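Local coordinates for cytochrome c-552/4 domain-containing protein (Ignicoccus hospitalis KIN4/I, PDB 4QO5) that binds eight heme c groups and calcium as a membrane-associated octaheme cytochrome, and probably serves in electron transfer, at residues A141-N144 and A145-F149; L454-P457 and V458-F461; F461-Y464 and I465-L468; K467-V470 and E471-L474. All blocks are in the same frame, centred on the assembly; numbering follows the deposited sequence.

Contact 1: residues A141-N144 and A145-F149; sequences ALVN and ASTMF. With NAG (2-acetamido-2-deoxy-beta-D-glucopyranose), chain K; HEC (heme c), chain E.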
loop_
_atom_site.group_PDB
_atom_site.type_symbol
_atom_site.label_atom_id
_atom_site.label_comp_id
_atom_site.label_asym_id
_atom_site.label_seq_id
_atom_site.Cartn_x
_atom_site.Cartn_y
_atom_site.Cartn_z
ATOM N N ALA A 141 27.400 -5.061 10.091
ATOM C CA ALA A 141 26.981 -6.119 10.992
ATOM C C ALA A 141 25.459 -6.281 10.951
ATOM O O ALA A 141 24.941 -7.401 11.023
ATOM C CB ALA A 141 27.459 -5.837 12.398
ATOM N N LEU A 142 24.748 -5.163 10.819
ATOM C CA LEU A 142 23.292 -5.196 10.694
ATOM C C LEU A 142 22.895 -5.843 9.365
ATOM O O LEU A 142 21.983 -6.677 9.315
ATOM C CB LEU A 142 22.702 -3.790 10.805
ATOM C CG LEU A 142 21.167 -3.723 10.757
ATOM C CD1 LEU A 142 20.564 -4.593 11.851
ATOM C CD2 LEU A 142 20.699 -2.281 10.897
ATOM N N VAL A 143 23.591 -5.460 8.294
ATOM C CA VAL A 143 23.395 -6.082 6.984
ATOM C C VAL A 143 23.533 -7.586 7.118
ATOM O O VAL A 143 22.651 -8.355 6.722
ATOM C CB VAL A 143 24.422 -5.580 5.940
ATOM C CG1 VAL A 143 24.405 -6.472 4.702
ATOM C CG2 VAL A 143 24.155 -4.123 5.565
ATOM N N ASN A 144 24.641 -8.004 7.708
ATOM C CA ASN A 144 24.903 -9.412 7.897
ATOM C C ASN A 144 23.898 -10.180 8.727
ATOM O O ASN A 144 23.514 -11.299 8.366
ATOM C CB ASN A 144 26.248 -9.574 8.539
ATOM C CG ASN A 144 27.292 -9.726 7.541
ATOM O OD1 ASN A 144 27.318 -9.001 6.523
ATOM N ND2 ASN A 144 28.134 -10.729 7.747
ATOM N N ALA A 145 23.502 -9.592 9.853
ATOM C CA ALA A 145 22.527 -10.235 10.736
ATOM C C ALA A 145 21.181 -10.390 10.044
ATOM O O ALA A 145 20.379 -11.265 10.399
ATOM C CB ALA A 145 22.372 -9.430 12.032
ATOM N N SER A 146 20.931 -9.543 9.049
ATOM C CA SER A 146 19.617 -9.493 8.420
ATOM C C SER A 146 19.510 -10.358 7.175
ATOM O O SER A 146 18.415 -10.590 6.688
ATOM C CB SER A 146 19.254 -8.051 8.056
ATOM O OG SER A 146 19.255 -7.214 9.196
ATOM N N THR A 147 20.643 -10.820 6.646
ATOM C CA THR A 147 20.653 -11.450 5.330
ATOM C C THR A 147 21.485 -12.720 5.259
ATOM O O THR A 147 21.696 -13.265 4.178
ATOM C CB THR A 147 21.217 -10.490 4.275
ATOM O OG1 THR A 147 22.553 -10.126 4.649
ATOM C CG2 THR A 147 20.357 -9.233 4.172
ATOM N N MET A 148 21.970 -13.187 6.402
ATOM C CA MET A 148 22.794 -14.389 6.435
ATOM C C MET A 148 22.337 -15.273 7.574
ATOM O O MET A 148 21.819 -14.786 8.577
ATOM C CB MET A 148 24.281 -14.027 6.603
ATOM C CG MET A 148 24.824 -13.150 5.477
ATOM S SD MET A 148 26.486 -12.493 5.777
ATOM C CE MET A 148 27.492 -13.922 5.413
ATOM N N PHE A 149 22.501 -16.578 7.408
ATOM C CA PHE A 149 22.202 -17.523 8.471
ATOM C C PHE A 149 23.052 -18.758 8.250
ATOM O O PHE A 149 23.659 -18.922 7.190
ATOM C CB PHE A 149 20.715 -17.898 8.461
ATOM C CG PHE A 149 20.274 -18.579 7.190
ATOM C CD1 PHE A 149 20.217 -19.956 7.109
ATOM C CD2 PHE A 149 19.945 -17.828 6.071
ATOM C CE1 PHE A 149 19.830 -20.576 5.935
ATOM C CE2 PHE A 149 19.554 -18.440 4.899
ATOM C CZ PHE A 149 19.503 -19.806 4.827
HETATM C C1 NAG K . 30.201 -9.121 6.697
HETATM C C2 NAG K . 31.218 -9.175 7.781
HETATM C C3 NAG K . 32.566 -9.502 7.160
HETATM C C4 NAG K . 32.464 -10.813 6.367
HETATM C C5 NAG K . 31.249 -10.809 5.428
HETATM C C6 NAG K . 30.977 -12.155 4.791
HETATM C C7 NAG K . 30.746 -7.752 9.742
HETATM C C8 NAG K . 30.901 -6.384 10.341
HETATM N N2 NAG K . 31.268 -7.919 8.521
HETATM O O3 NAG K . 33.555 -9.576 8.177
HETATM O O4 NAG K . 33.617 -11.002 5.562
HETATM O O5 NAG K . 30.055 -10.423 6.124
HETATM O O6 NAG K . 31.140 -13.225 5.712
HETATM O O7 NAG K . 30.184 -8.663 10.351
HETATM FE FE HEC E . 18.890 1.230 3.969
HETATM C CHA HEC E . 19.696 4.460 4.987
HETATM C CHB HEC E . 20.819 0.026 6.526
HETATM C CHC HEC E . 17.982 -1.988 3.157
HETATM C CHD HEC E . 16.564 2.446 1.816
HETATM N NA HEC E . 19.985 2.099 5.487
HETATM C C1A HEC E . 20.291 3.428 5.664
HETATM C C2A HEC E . 21.328 3.528 6.672
HETATM C C3A HEC E . 21.608 2.292 7.081
HETATM C C4A HEC E . 20.773 1.379 6.355
HETATM C CMA HEC E . 22.616 1.824 8.150
HETATM C CAA HEC E . 22.004 4.828 7.167
HETATM C CBA HEC E . 23.347 4.872 6.429
HETATM C CGA HEC E . 24.126 6.141 6.694
HETATM O O1A HEC E . 25.203 6.067 7.341
HETATM O O2A HEC E . 23.669 7.222 6.256
HETATM N NB HEC E . 19.340 -0.575 4.681
HETATM C C1B HEC E . 20.125 -0.880 5.767
HETATM C C2B HEC E . 20.203 -2.308 5.926
HETATM C C3B HEC E . 19.354 -2.844 5.039
HETATM C C4B HEC E . 18.855 -1.780 4.200
HETATM C CMB HEC E . 20.945 -2.992 7.101
HETATM C CAB HEC E . 18.903 -4.299 4.772
HETATM C CBB HEC E . 19.032 -5.364 5.882
HETATM N NC HEC E . 17.530 0.357 2.798
HETATM C C1C HEC E . 17.357 -0.973 2.488
HETATM C C2C HEC E . 16.565 -1.074 1.278
HETATM C C3C HEC E . 16.090 0.166 1.089
HETATM C C4C HEC E . 16.756 1.085 1.933
HETATM C CMC HEC E . 16.025 -2.434 0.763
HETATM C CAC HEC E . 15.121 0.830 0.126
HETATM C CBC HEC E . 13.760 0.069 0.131
HETATM N ND HEC E . 18.241 3.146 3.470
HETATM C C1D HEC E . 17.233 3.399 2.557
HETATM C C2D HEC E . 16.971 4.813 2.527
HETATM C C3D HEC E . 17.931 5.443 3.525
HETATM C C4D HEC E . 18.683 4.337 4.063
HETATM C CMD HEC E . 15.931 5.533 1.664
HETATM C CAD HEC E . 18.051 6.936 3.914
HETATM C CBD HEC E . 16.873 7.245 4.832
HETATM C CGD HEC E . 17.005 8.609 5.454
HETATM O O1D HEC E . 15.972 9.127 5.947
HETATM O O2D HEC E . 18.117 9.181 5.457
HETATM O O HOH W 1 16.928 1.259 5.544
#
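S146 turns its hydroxyl back along the helix, where OG gives a hydrogen bond of 2.8 Å to L142 O. T147 does the same one residue on: OG1 reaches V143 O at 2.7 Å, standing above the plane of that carbonyl. The second donor to V143 O, the amide of S146, comes from the opposite face, and the oxygen is gripped from both sides. A chi1 of 59° tucks T147 OG1 against both its backbone neighbours and swings it over the preceding turn, and Q163 supplies it with a further bond. The heme side is the tight one. S146 CB lies 3.5 Å from CBB of the heme, while V143 CG2 and L142 CG close on its CMB methyl, the valine branch at 3.7 Å. Beyond S146, its backbone O bonds T502 of the second subunit. On the far side M148 is partly exposed. It brings SD to 3.4 Å from N144 CG, and the bend at chi3 (78°) then turns CE to 3.7 Å from O6 of the sugar. The amide of N144 faces the same sugar, although their closest approaches are too short to be trusted in detail. With an alanine here the side-chain amide is gone, the glycan would probably have no point of attachment, and the M148 thioether is likely to be freer to turn. N144-A145-S146 reads as an N-x-S sequon, consistent with the attached glycan, and it lies at the C-terminal end of helix 137-147, whose other side walls a heme pocket.

Contact 2: residues L454-P457 and V458-F461; sequences LAKP and VTLF. With CA (calcium ion), chain J.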
loop_
_atom_site.group_PDB
_atom_site.type_symbol
_atom_site.label_atom_id
_atom_site.label_comp_id
_atom_site.label_asym_id
_atom_site.label_seq_id
_atom_site.Cartn_x
_atom_site.Cartn_y
_atom_site.Cartn_z
ATOM N N LEU A 454 31.361 -7.201 21.552
ATOM C CA LEU A 454 31.625 -6.018 20.729
ATOM C C LEU A 454 32.705 -6.252 19.661
ATOM O O LEU A 454 32.718 -5.592 18.618
ATOM C CB LEU A 454 31.978 -4.814 21.609
ATOM C CG LEU A 454 32.299 -3.491 20.903
ATOM C CD1 LEU A 454 31.103 -3.008 20.090
ATOM C CD2 LEU A 454 32.736 -2.428 21.908
ATOM N N ALA A 455 33.594 -7.207 19.915
ATOM C CA ALA A 455 34.607 -7.588 18.934
ATOM C C ALA A 455 33.991 -8.276 17.711
ATOM O O ALA A 455 34.659 -8.459 16.688
ATOM C CB ALA A 455 35.648 -8.488 19.581
ATOM N N LYS A 456 32.721 -8.663 17.836
ATOM C CA LYS A 456 31.960 -9.292 16.764
ATOM C C LYS A 456 30.587 -8.639 16.693
ATOM O O LYS A 456 29.618 -9.185 17.216
ATOM C CB LYS A 456 31.780 -10.782 17.048
ATOM C CG LYS A 456 32.833 -11.698 16.448
ATOM C CD LYS A 456 32.185 -12.686 15.480
ATOM C CE LYS A 456 31.109 -13.527 16.168
ATOM N NZ LYS A 456 30.221 -14.245 15.199
ATOM N N PRO A 457 30.497 -7.467 16.041
ATOM C CA PRO A 457 29.291 -6.621 16.026
ATOM C C PRO A 457 28.013 -7.293 15.487
ATOM O O PRO A 457 26.918 -6.796 15.756
ATOM C CB PRO A 457 29.687 -5.451 15.116
ATOM C CG PRO A 457 31.154 -5.494 15.008
ATOM C CD PRO A 457 31.585 -6.905 15.220
ATOM N N VAL A 458 28.125 -8.387 14.745
ATOM C CA VAL A 458 26.912 -9.061 14.290
ATOM C C VAL A 458 26.083 -9.526 15.496
ATOM O O VAL A 458 24.866 -9.656 15.409
ATOM C CB VAL A 458 27.230 -10.243 13.334
ATOM C CG1 VAL A 458 27.933 -11.362 14.088
ATOM C CG2 VAL A 458 25.956 -10.757 12.666
ATOM N N THR A 459 26.754 -9.747 16.631
ATOM C CA THR A 459 26.097 -10.214 17.851
ATOM C C THR A 459 25.216 -9.157 18.506
ATOM O O THR A 459 24.509 -9.443 19.477
ATOM C CB THR A 459 27.126 -10.693 18.900
ATOM O OG1 THR A 459 27.923 -9.578 19.341
ATOM C CG2 THR A 459 28.017 -11.763 18.314
ATOM N N LEU A 460 25.271 -7.932 17.990
ATOM C CA LEU A 460 24.401 -6.863 18.469
ATOM C C LEU A 460 22.984 -7.034 17.948
ATOM O O LEU A 460 22.047 -6.508 18.542
ATOM C CB LEU A 460 24.917 -5.502 18.008
ATOM C CG LEU A 460 26.248 -5.047 18.597
ATOM C CD1 LEU A 460 26.825 -3.910 17.763
ATOM C CD2 LEU A 460 26.018 -4.604 20.042
ATOM N N PHE A 461 22.839 -7.775 16.845
ATOM C CA PHE A 461 21.624 -7.727 16.045
ATOM C C PHE A 461 21.091 -9.106 15.673
ATOM O O PHE A 461 20.196 -9.204 14.833
ATOM C CB PHE A 461 21.878 -6.986 14.721
ATOM C CG PHE A 461 22.513 -5.635 14.879
ATOM C CD1 PHE A 461 21.842 -4.607 15.525
ATOM C CD2 PHE A 461 23.766 -5.383 14.341
ATOM C CE1 PHE A 461 22.425 -3.364 15.658
ATOM C CE2 PHE A 461 24.352 -4.153 14.470
ATOM C CZ PHE A 461 23.681 -3.134 15.124
HETATM CA CA CA J . 23.240 -11.186 20.253
HETATM O O HOH W 2 24.773 -12.951 19.830
#
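L460 lies against P457, its CD1 4.2 Å from the proline CB and its CB and CG close to P457 O. The same carbonyl takes the amide of L460 at 3.0 Å, the donor standing well above the carbonyl plane. One residue back, T459 holds K456 O twice: its backbone N bonds at 3.0 Å and nearly straight (164°), and OG1 bonds at 2.7 Å from the other face of the carbonyl. The threonine can clasp the turn this way because chi1 (65°) keeps OG1 close in over its own backbone, and the hydroxyl also bonds D453 N. K456 runs beside V458, pointing the same way, with NZ 3.8 Å from the valine CG1. The backbone bonds T459 N to K456 O, L460 N to P457 O and F461 N to V458 O each join residues three apart, as in 3-10 turns, and carry the chain toward helix 464-485. T459 O binds the calcium ion at 2.3 Å, in a site completed by H451 O, carboxylates further along the chain and a water. The metal thus draws on a neutral peptide oxygen, and it is likely to polarise that peptide, making the L460 N-H a somewhat stronger donor to P457 O.

Contact 3: residues F461-Y464 and I465-L468; sequences FDEY and IEKL. With CA (calcium ion), chain J.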
loop_
_atom_site.group_PDB
_atom_site.type_symbol
_atom_site.label_atom_id
_atom_site.label_comp_id
_atom_site.label_asym_id
_atom_site.label_seq_id
_atom_site.Cartn_x
_atom_site.Cartn_y
_atom_site.Cartn_z
ATOM N N PHE A 461 22.839 -7.775 16.845
ATOM C CA PHE A 461 21.624 -7.727 16.045
ATOM C C PHE A 461 21.091 -9.106 15.673
ATOM O O PHE A 461 20.196 -9.204 14.833
ATOM C CB PHE A 461 21.878 -6.986 14.721
ATOM C CG PHE A 461 22.513 -5.635 14.879
ATOM C CD1 PHE A 461 21.842 -4.607 15.525
ATOM C CD2 PHE A 461 23.766 -5.383 14.341
ATOM C CE1 PHE A 461 22.425 -3.364 15.658
ATOM C CE2 PHE A 461 24.352 -4.153 14.470
ATOM C CZ PHE A 461 23.681 -3.134 15.124
ATOM N N ASP A 462 21.631 -10.158 16.280
ATOM C CA ASP A 462 21.396 -11.506 15.769
ATOM C C ASP A 462 20.350 -12.323 16.521
ATOM O O ASP A 462 20.063 -13.458 16.145
ATOM C CB ASP A 462 22.715 -12.290 15.653
ATOM C CG ASP A 462 23.419 -12.471 16.988
ATOM O OD1 ASP A 462 22.941 -11.923 17.999
ATOM O OD2 ASP A 462 24.480 -13.142 17.014
ATOM N N GLU A 463 19.772 -11.751 17.570
ATOM C CA GLU A 463 18.748 -12.456 18.326
ATOM C C GLU A 463 17.433 -11.682 18.356
ATOM O O GLU A 463 17.399 -10.488 18.074
ATOM C CB GLU A 463 19.220 -12.750 19.751
ATOM C CG GLU A 463 20.409 -13.669 19.834
ATOM C CD GLU A 463 21.022 -13.678 21.227
ATOM O OE1 GLU A 463 20.581 -14.490 22.066
ATOM O OE2 GLU A 463 21.937 -12.866 21.480
ATOM N N TYR A 464 16.357 -12.380 18.695
ATOM C CA TYR A 464 15.010 -11.823 18.594
ATOM C C TYR A 464 14.795 -10.538 19.398
ATOM O O TYR A 464 14.315 -9.550 18.855
ATOM C CB TYR A 464 13.955 -12.878 18.956
ATOM C CG TYR A 464 12.537 -12.394 18.764
ATOM C CD1 TYR A 464 12.053 -12.096 17.495
ATOM C CD2 TYR A 464 11.687 -12.215 19.848
ATOM C CE1 TYR A 464 10.762 -11.641 17.311
ATOM C CE2 TYR A 464 10.392 -11.759 19.672
ATOM C CZ TYR A 464 9.937 -11.476 18.396
ATOM O OH TYR A 464 8.649 -11.036 18.196
ATOM N N ILE A 465 15.144 -10.537 20.679
ATOM C CA ILE A 465 14.960 -9.317 21.475
ATOM C C ILE A 465 15.822 -8.157 20.953
ATOM O O ILE A 465 15.446 -6.989 21.078
ATOM C CB ILE A 465 15.196 -9.540 22.995
ATOM C CG1 ILE A 465 14.625 -8.353 23.791
ATOM C CG2 ILE A 465 16.673 -9.767 23.294
ATOM C CD1 ILE A 465 14.435 -8.607 25.263
ATOM N N GLU A 466 16.962 -8.478 20.341
ATOM C CA GLU A 466 17.819 -7.450 19.759
ATOM C C GLU A 466 17.149 -6.855 18.517
ATOM O O GLU A 466 17.230 -5.655 18.259
ATOM C CB GLU A 466 19.206 -8.032 19.439
ATOM C CG GLU A 466 19.983 -8.417 20.704
ATOM C CD GLU A 466 21.113 -9.412 20.475
ATOM O OE1 GLU A 466 21.205 -10.002 19.377
ATOM O OE2 GLU A 466 21.906 -9.612 21.420
ATOM N N LYS A 467 16.447 -7.690 17.761
ATOM C CA LYS A 467 15.737 -7.194 16.588
ATOM C C LYS A 467 14.532 -6.335 16.985
ATOM O O LYS A 467 14.154 -5.410 16.263
ATOM C CB LYS A 467 15.331 -8.359 15.674
ATOM C CG LYS A 467 16.551 -9.025 14.977
ATOM C CD LYS A 467 16.134 -10.338 14.330
ATOM C CE LYS A 467 17.319 -11.260 14.073
ATOM N NZ LYS A 467 18.295 -10.651 13.136
ATOM N N LEU A 468 13.930 -6.639 18.129
ATOM C CA LEU A 468 12.859 -5.795 18.654
ATOM C C LEU A 468 13.414 -4.412 18.973
ATOM O O LEU A 468 12.789 -3.398 18.679
ATOM C CB LEU A 468 12.234 -6.422 19.901
ATOM C CG LEU A 468 11.456 -7.721 19.663
ATOM C CD1 LEU A 468 10.851 -8.211 20.974
ATOM C CD2 LEU A 468 10.366 -7.500 18.624
HETATM CA CA CA J . 23.240 -11.186 20.253
HETATM O O HOH W 2 24.773 -12.951 19.830
#
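D462 and E466 meet at the calcium ion by different rotations: D462 CG is flanked by its own N and C (chi1 61°), whereas E466 CG is anti to its carbonyl carbon (chi1 -67°), its chain extended. The two carboxylates end side by side and nearly coplanar. D462 OD1 binds the metal at 2.4 Å, and E466 grips it with both oxygens, OE1 at 2.5 Å and OE2 at 2.4 Å. E463, the N-cap of helix 464-485, crosses obliquely, its carboxylate at 90° to that of E466, and adds OE2 at 2.5 Å. T459 O, H451 O and a water complete the site. The E463 amide bonds E466 OE1 at 2.9 Å on the anti side, tilted out of the carboxylate plane; this is the N-H bond of a capping box, while the E463 side chain binds the metal instead. E466 OE2, besides the metal, accepts a bond from W445. K467 arches back over the helix start to put NZ 2.9 Å from F461 O in the carbonyl plane. A methionine in its place would probably leave F461 O without that donor and the turn less firmly held. Further round the helix L468 CG rests over one face of the Y464 ring, and Y464 OH bonds H507. Three carboxylates round a divalent ion probably carry excess negative charge, which N-H donors and the helix N terminus are likely to ease.

Contact 4: residues K467-V470 and E471-L474; sequences KLWV and ESWL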
loop_
_atom_site.group_PDB
_atom_site.type_symbol
_atom_site.label_atom_id
_atom_site.label_comp_id
_atom_site.label_asym_id
_atom_site.label_seq_id
_atom_site.Cartn_x
_atom_site.Cartn_y
_atom_site.Cartn_z
ATOM N N LYS A 467 16.447 -7.690 17.761
ATOM C CA LYS A 467 15.737 -7.194 16.588
ATOM C C LYS A 467 14.532 -6.335 16.985
ATOM O O LYS A 467 14.154 -5.410 16.263
ATOM C CB LYS A 467 15.331 -8.359 15.674
ATOM C CG LYS A 467 16.551 -9.025 14.977
ATOM C CD LYS A 467 16.134 -10.338 14.330
ATOM C CE LYS A 467 17.319 -11.260 14.073
ATOM N NZ LYS A 467 18.295 -10.651 13.136
ATOM N N LEU A 468 13.930 -6.639 18.129
ATOM C CA LEU A 468 12.859 -5.795 18.654
ATOM C C LEU A 468 13.414 -4.412 18.973
ATOM O O LEU A 468 12.789 -3.398 18.679
ATOM C CB LEU A 468 12.234 -6.422 19.901
ATOM C CG LEU A 468 11.456 -7.721 19.663
ATOM C CD1 LEU A 468 10.851 -8.211 20.974
ATOM C CD2 LEU A 468 10.366 -7.500 18.624
ATOM N N TRP A 469 14.605 -4.371 19.559
ATOM C CA TRP A 469 15.251 -3.099 19.833
ATOM C C TRP A 469 15.521 -2.339 18.528
ATOM O O TRP A 469 15.211 -1.155 18.423
ATOM C CB TRP A 469 16.530 -3.332 20.618
ATOM C CG TRP A 469 17.478 -2.159 20.641
ATOM C CD1 TRP A 469 17.301 -0.956 21.300
ATOM C CD2 TRP A 469 18.752 -2.087 20.001
ATOM N NE1 TRP A 469 18.400 -0.149 21.085
ATOM C CE2 TRP A 469 19.302 -0.820 20.297
ATOM C CE3 TRP A 469 19.491 -2.976 19.199
ATOM C CZ2 TRP A 469 20.560 -0.419 19.826
ATOM C CZ3 TRP A 469 20.734 -2.577 18.735
ATOM C CH2 TRP A 469 21.257 -1.306 19.054
ATOM N N VAL A 470 16.080 -3.027 17.535
ATOM C CA VAL A 470 16.315 -2.416 16.225
ATOM C C VAL A 470 15.054 -1.749 15.666
ATOM O O VAL A 470 15.097 -0.589 15.245
ATOM C CB VAL A 470 16.899 -3.427 15.193
ATOM C CG1 VAL A 470 16.911 -2.817 13.793
ATOM C CG2 VAL A 470 18.312 -3.846 15.595
ATOM N N GLU A 471 13.926 -2.462 15.705
ATOM C CA GLU A 471 12.683 -1.941 15.150
ATOM C C GLU A 471 12.209 -0.675 15.862
ATOM O O GLU A 471 11.602 0.192 15.243
ATOM C CB GLU A 471 11.589 -3.011 15.163
ATOM C CG GLU A 471 11.994 -4.204 14.328
ATOM C CD GLU A 471 10.953 -5.299 14.284
ATOM O OE1 GLU A 471 9.829 -5.095 14.791
ATOM O OE2 GLU A 471 11.275 -6.374 13.733
ATOM N N SER A 472 12.506 -0.572 17.153
ATOM C CA SER A 472 12.067 0.583 17.927
ATOM C C SER A 472 12.591 1.874 17.299
ATOM O O SER A 472 11.857 2.859 17.200
ATOM C CB SER A 472 12.485 0.458 19.398
ATOM O OG SER A 472 13.878 0.672 19.584
ATOM N N TRP A 473 13.845 1.864 16.839
ATOM C CA TRP A 473 14.358 3.017 16.106
ATOM C C TRP A 473 14.201 2.919 14.591
ATOM O O TRP A 473 13.646 3.834 13.970
ATOM C CB TRP A 473 15.802 3.390 16.500
ATOM C CG TRP A 473 16.768 2.254 16.667
ATOM C CD1 TRP A 473 16.964 1.499 17.791
ATOM C CD2 TRP A 473 17.718 1.781 15.695
ATOM N NE1 TRP A 473 17.957 0.567 17.566
ATOM C CE2 TRP A 473 18.436 0.723 16.292
ATOM C CE3 TRP A 473 18.018 2.142 14.379
ATOM C CZ2 TRP A 473 19.438 0.022 15.617
ATOM C CZ3 TRP A 473 19.016 1.436 13.701
ATOM C CH2 TRP A 473 19.711 0.390 14.327
ATOM N N LEU A 474 14.672 1.818 13.996
ATOM C CA LEU A 474 14.669 1.670 12.544
ATOM C C LEU A 474 13.285 1.721 11.899
ATOM O O LEU A 474 13.138 2.193 10.763
ATOM C CB LEU A 474 15.373 0.360 12.138
ATOM C CG LEU A 474 15.574 0.093 10.653
ATOM C CD1 LEU A 474 16.550 1.100 10.069
ATOM C CD2 LEU A 474 16.079 -1.335 10.440
#
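W473 drives the edge of its indole into the face of W469, a T-shaped pair with the five-membered ring centroids 4.7 Å apart and the planes at 71°. The leading atom is W473 NE1, over the centre of the W469 indole and 3.3 Å from its CE2. V470 takes up one face of W473: its CA makes a CH-pi contact 4.0 Å from the centroid of the five-membered ring, and its CG2 touches CZ2. Rotation about the first side-chain bond of W473 (chi1 43°) folds the indole back over the preceding turn to allow both. V470 also runs alongside L474, with CG1 3.8 Å from CD2. All this belongs to helix 464-485, packed against helices 413-447 and 498-520, and the helix widens into a pi-type turn at 472-474. There V470 O still takes L474 N at 2.7 Å, nearly along the C=O axis, while its bond from W473 N is weak. Outward from the rings, S472 OG bonds W469 O at 2.5 Å, in the carbonyl plane and on a lone pair, and the same hydroxyl is bonded to T437. W469 NE1 is hydrogen-bonded to T438 OG1, like T437 on helix 413-447. On the subunit boundary E471 stretches its chain past K467 O, CG at 3.1 Å, and its OE2 accepts a hydrogen bond from Y499 OH and forms a salt bridge with K503 NZ, both of the second subunit.

In the fold
All four contacts are local, so none closes a long loop. Contact 1 comes first, at the C-terminal end of helix 137-147. More than 300 residues later the chain returns beside it: contact 2 closes the short turns after helix 413-447, with P457 and F461 packed on A141, L142 and A145. Contact 3 begins on F461, where contact 2 ends, and starts helix 464-485; contact 4 overlaps it at K467 and L468 and carries the helix on. Contacts 2 and 3 share the calcium ion. F461 joins the set, its ring lying between helix 137-147 and W469 and V470 of contact 4. Contacts 1, 3 and 4 also reach the second subunit.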